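Local coordinates for pullulanase (PDB 2YOC), which hydrolyses the α-1,6-glucosidic linkages of pullulan and related branched α-glucans, and is probably a substrate of a type 2 secretion system, at residues V448-T460 with T934-S946. Residues are numbered along the deposited sequence; the frame is centred on the assembly and turned at random.
Sequences VQHLKTLSASGVT and TAFYQELTELRKS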
# COMPACT_ATOMS: atom_id res chain seq x y z
N VAL B 448 -0.27 52.48 4.73
CA VAL B 448 1.20 52.55 4.70
C VAL B 448 1.82 52.17 6.04
O VAL B 448 2.65 51.26 6.08
CB VAL B 448 1.77 53.85 4.11
CG1 VAL B 448 3.27 53.98 4.36
CG2 VAL B 448 1.46 53.95 2.62
N GLN B 449 1.34 52.77 7.14
CA GLN B 449 1.82 52.47 8.49
C GLN B 449 1.56 51.01 8.91
O GLN B 449 2.37 50.43 9.65
CB GLN B 449 1.29 53.49 9.52
CG GLN B 449 2.17 54.75 9.64
CD GLN B 449 3.50 54.55 10.36
OE1 GLN B 449 3.66 53.67 11.22
NE2 GLN B 449 4.50 55.37 10.02
N HIS B 450 0.48 50.39 8.38
CA HIS B 450 0.17 48.99 8.68
C HIS B 450 1.26 48.13 8.05
O HIS B 450 1.94 47.39 8.76
CB HIS B 450 -1.19 48.62 8.14
CG HIS B 450 -1.67 47.26 8.53
ND1 HIS B 450 -2.16 46.99 9.80
CD2 HIS B 450 -1.79 46.15 7.77
CE1 HIS B 450 -2.52 45.72 9.79
NE2 HIS B 450 -2.32 45.17 8.59
N LEU B 451 1.51 48.33 6.74
CA LEU B 451 2.56 47.60 6.01
C LEU B 451 3.89 47.80 6.68
O LEU B 451 4.58 46.82 6.92
CB LEU B 451 2.61 47.96 4.51
CG LEU B 451 1.33 47.71 3.69
CD1 LEU B 451 1.60 47.91 2.23
CD2 LEU B 451 0.80 46.31 3.87
N LYS B 452 4.20 49.05 7.08
CA LYS B 452 5.41 49.42 7.83
C LYS B 452 5.56 48.52 9.08
O LYS B 452 6.64 47.95 9.28
CB LYS B 452 5.37 50.92 8.23
CG LYS B 452 6.28 51.84 7.40
CD LYS B 452 5.89 53.31 7.54
CE LYS B 452 6.71 54.20 6.62
NZ LYS B 452 6.11 55.56 6.46
N THR B 453 4.47 48.32 9.87
CA THR B 453 4.57 47.43 11.04
C THR B 453 4.69 45.95 10.65
O THR B 453 5.47 45.24 11.28
CB THR B 453 3.57 47.71 12.19
OG1 THR B 453 2.38 46.98 11.97
CG2 THR B 453 3.31 49.19 12.43
N LEU B 454 3.95 45.50 9.61
CA LEU B 454 4.04 44.11 9.15
C LEU B 454 5.48 43.80 8.70
O LEU B 454 6.02 42.74 9.06
CB LEU B 454 3.04 43.84 8.03
CG LEU B 454 1.55 43.85 8.42
CD1 LEU B 454 0.66 43.88 7.20
CD2 LEU B 454 1.16 42.65 9.31
N SER B 455 6.14 44.77 8.02
CA SER B 455 7.51 44.65 7.55
C SER B 455 8.47 44.51 8.70
O SER B 455 9.49 43.82 8.58
CB SER B 455 7.91 45.88 6.74
OG SER B 455 9.21 45.69 6.20
N ALA B 456 8.18 45.20 9.78
CA ALA B 456 9.01 45.22 10.96
C ALA B 456 8.91 43.92 11.75
O ALA B 456 9.84 43.55 12.46
CB ALA B 456 8.63 46.40 11.82
N SER B 457 7.77 43.24 11.63
CA SER B 457 7.53 42.00 12.35
C SER B 457 7.90 40.77 11.53
O SER B 457 7.81 39.65 12.03
CB SER B 457 6.07 41.93 12.83
OG SER B 457 5.72 43.06 13.62
N GLY B 458 8.32 40.96 10.27
CA GLY B 458 8.73 39.81 9.47
C GLY B 458 8.15 39.59 8.09
O GLY B 458 8.48 38.59 7.46
N VAL B 459 7.29 40.48 7.58
CA VAL B 459 6.81 40.29 6.20
C VAL B 459 7.92 40.86 5.30
O VAL B 459 8.33 42.01 5.47
CB VAL B 459 5.40 40.86 5.96
CG1 VAL B 459 5.04 40.80 4.50
CG2 VAL B 459 4.37 40.11 6.80
N THR B 460 8.51 40.02 4.47
CA THR B 460 9.68 40.40 3.69
C THR B 460 9.38 40.88 2.27
O THR B 460 10.11 41.72 1.75
CB THR B 460 10.68 39.23 3.67
OG1 THR B 460 10.18 38.19 2.82
CG2 THR B 460 10.95 38.66 5.06
N THR B 934 -4.11 40.88 14.18
CA THR B 934 -2.86 41.54 13.74
C THR B 934 -1.73 41.16 14.70
O THR B 934 -0.67 40.75 14.25
CB THR B 934 -3.02 43.07 13.60
OG1 THR B 934 -4.25 43.36 12.95
CG2 THR B 934 -1.92 43.69 12.81
N ALA B 935 -2.01 41.20 16.02
CA ALA B 935 -1.08 40.83 17.09
C ALA B 935 -0.60 39.39 16.93
O ALA B 935 0.61 39.14 17.03
CB ALA B 935 -1.74 41.01 18.44
N PHE B 936 -1.52 38.46 16.62
CA PHE B 936 -1.20 37.06 16.38
C PHE B 936 -0.35 36.91 15.13
O PHE B 936 0.58 36.10 15.12
CB PHE B 936 -2.48 36.22 16.20
CG PHE B 936 -3.30 35.91 17.43
CD1 PHE B 936 -2.74 35.98 18.70
CD2 PHE B 936 -4.61 35.46 17.31
CE1 PHE B 936 -3.48 35.62 19.83
CE2 PHE B 936 -5.36 35.13 18.44
CZ PHE B 936 -4.79 35.21 19.70
N TYR B 937 -0.66 37.67 14.07
CA TYR B 937 0.04 37.57 12.80
C TYR B 937 1.49 38.02 12.96
O TYR B 937 2.43 37.34 12.51
CB TYR B 937 -0.68 38.42 11.77
CG TYR B 937 -0.36 38.10 10.32
CD1 TYR B 937 0.67 38.78 9.66
CD2 TYR B 937 -1.16 37.24 9.58
CE1 TYR B 937 0.91 38.56 8.30
CE2 TYR B 937 -0.93 37.03 8.22
CZ TYR B 937 0.09 37.71 7.58
OH TYR B 937 0.30 37.51 6.23
N GLN B 938 1.66 39.16 13.65
CA GLN B 938 2.95 39.75 13.92
C GLN B 938 3.78 38.81 14.77
O GLN B 938 4.98 38.68 14.53
CB GLN B 938 2.79 41.12 14.55
CG GLN B 938 2.19 42.12 13.58
CD GLN B 938 2.26 43.54 14.06
OE1 GLN B 938 3.11 43.91 14.89
NE2 GLN B 938 1.41 44.37 13.50
N GLU B 939 3.12 38.06 15.69
CA GLU B 939 3.76 37.06 16.56
C GLU B 939 4.42 35.97 15.70
O GLU B 939 5.63 35.76 15.81
CB GLU B 939 2.70 36.43 17.49
CG GLU B 939 3.22 35.93 18.82
CD GLU B 939 2.12 35.56 19.80
OE1 GLU B 939 1.37 36.48 20.22
OE2 GLU B 939 1.98 34.36 20.13
N LEU B 940 3.63 35.35 14.80
CA LEU B 940 4.00 34.26 13.89
C LEU B 940 5.16 34.62 12.97
O LEU B 940 6.06 33.80 12.77
CB LEU B 940 2.78 33.82 13.08
CG LEU B 940 1.63 33.10 13.81
CD1 LEU B 940 0.54 32.74 12.84
CD2 LEU B 940 2.10 31.82 14.48
N THR B 941 5.13 35.84 12.39
CA THR B 941 6.17 36.29 11.48
C THR B 941 7.44 36.55 12.27
O THR B 941 8.53 36.19 11.80
CB THR B 941 5.72 37.50 10.60
OG1 THR B 941 5.46 38.64 11.42
CG2 THR B 941 4.52 37.18 9.70
N GLU B 942 7.31 37.15 13.47
CA GLU B 942 8.45 37.44 14.35
C GLU B 942 9.17 36.14 14.68
O GLU B 942 10.41 36.06 14.55
CB GLU B 942 8.03 38.20 15.62
CG GLU B 942 7.73 39.67 15.36
CD GLU B 942 7.39 40.54 16.55
OE1 GLU B 942 6.19 40.65 16.91
OE2 GLU B 942 8.33 41.17 17.09
N LEU B 943 8.39 35.09 15.02
CA LEU B 943 8.88 33.75 15.31
C LEU B 943 9.70 33.18 14.14
O LEU B 943 10.83 32.75 14.35
CB LEU B 943 7.71 32.81 15.66
CG LEU B 943 7.05 33.06 17.02
CD1 LEU B 943 5.72 32.37 17.11
CD2 LEU B 943 7.95 32.64 18.16
N ARG B 944 9.13 33.24 12.90
CA ARG B 944 9.73 32.79 11.63
C ARG B 944 11.12 33.40 11.46
O ARG B 944 12.05 32.68 11.08
CB ARG B 944 8.81 33.17 10.46
CG ARG B 944 9.34 32.82 9.08
CD ARG B 944 8.26 32.83 8.04
NE ARG B 944 8.73 32.32 6.76
CZ ARG B 944 8.64 31.05 6.37
NH1 ARG B 944 8.09 30.14 7.17
NH2 ARG B 944 9.10 30.68 5.17
N LYS B 945 11.26 34.72 11.77
CA LYS B 945 12.55 35.39 11.67
C LYS B 945 13.43 35.24 12.94
O LYS B 945 14.58 35.68 12.93
CB LYS B 945 12.39 36.86 11.21
CG LYS B 945 11.53 37.77 12.08
CD LYS B 945 11.54 39.20 11.57
CE LYS B 945 12.20 40.17 12.52
NZ LYS B 945 11.21 40.79 13.43
N SER B 946 12.91 34.58 14.00
CA SER B 946 13.62 34.38 15.26
C SER B 946 14.70 33.30 15.28
O SER B 946 15.40 33.20 16.27
CB SER B 946 12.64 34.20 16.41
OG SER B 946 12.32 32.85 16.66
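Thr934 meets His450 at the splayed end of the interface: methyl CG2 lies 3.7 Å from imidazole CE1, approaching obliquely, while the adjoining NE2 is hydrogen-bonded to Glu868. One turn on, Tyr937 CG is anti to the backbone N (chi1 -162°), laying the ring beside helix 446-457. Leu454 CD2 reaches Tyr937 CD1 at 3.9 Å, and Val459 CG2 comes to the ring edge at CE1; the phenol hydroxyl continues past them to Asp863.

Gln938 extends its chain across the gap and presents both amide atoms. OE1 lies 3.0 Å from Ser457 OG, whose proton could alternatively go to Thr453 O, and NE2 is 3.2 Å from Thr453 OG1. The CB and CG atoms of Gln938 pack against Ser457 as well.

At Thr941 the backbones come closest, its CA standing 4.8 Å from that of Gly458. With chi1 at 65°, OG1 is placed to donate to Ser457 O at 2.6 Å, approaching from above the carbonyl plane rather than on a lone pair. Glu942 adds CG against Ser457 CB. Lys945 then bends at its last two torsions, running CD past Gly458 CA and bringing NZ to Ala456 O (3.2 Å). Two side chains of helix 927-945 thus donate to the successive carbonyls of Ala456 and Ser457, just before Gly458.

Gly458, with positive phi, is the first residue to leave the helical conformation, and Val459 N bonds back to Leu454 O, the 6→1 bond of a Schellman motif. The chain then enters strand 461-464, second in the closed parallel barrel, whereas helix 927-945 follows the eighth, 860-864. With segments 448-457 and 934-945 inclined at 36°, the two helices pack as neighbours across the closure of a (β/α)8 barrel, the catalytic-domain fold of α-amylase-family glycosidases.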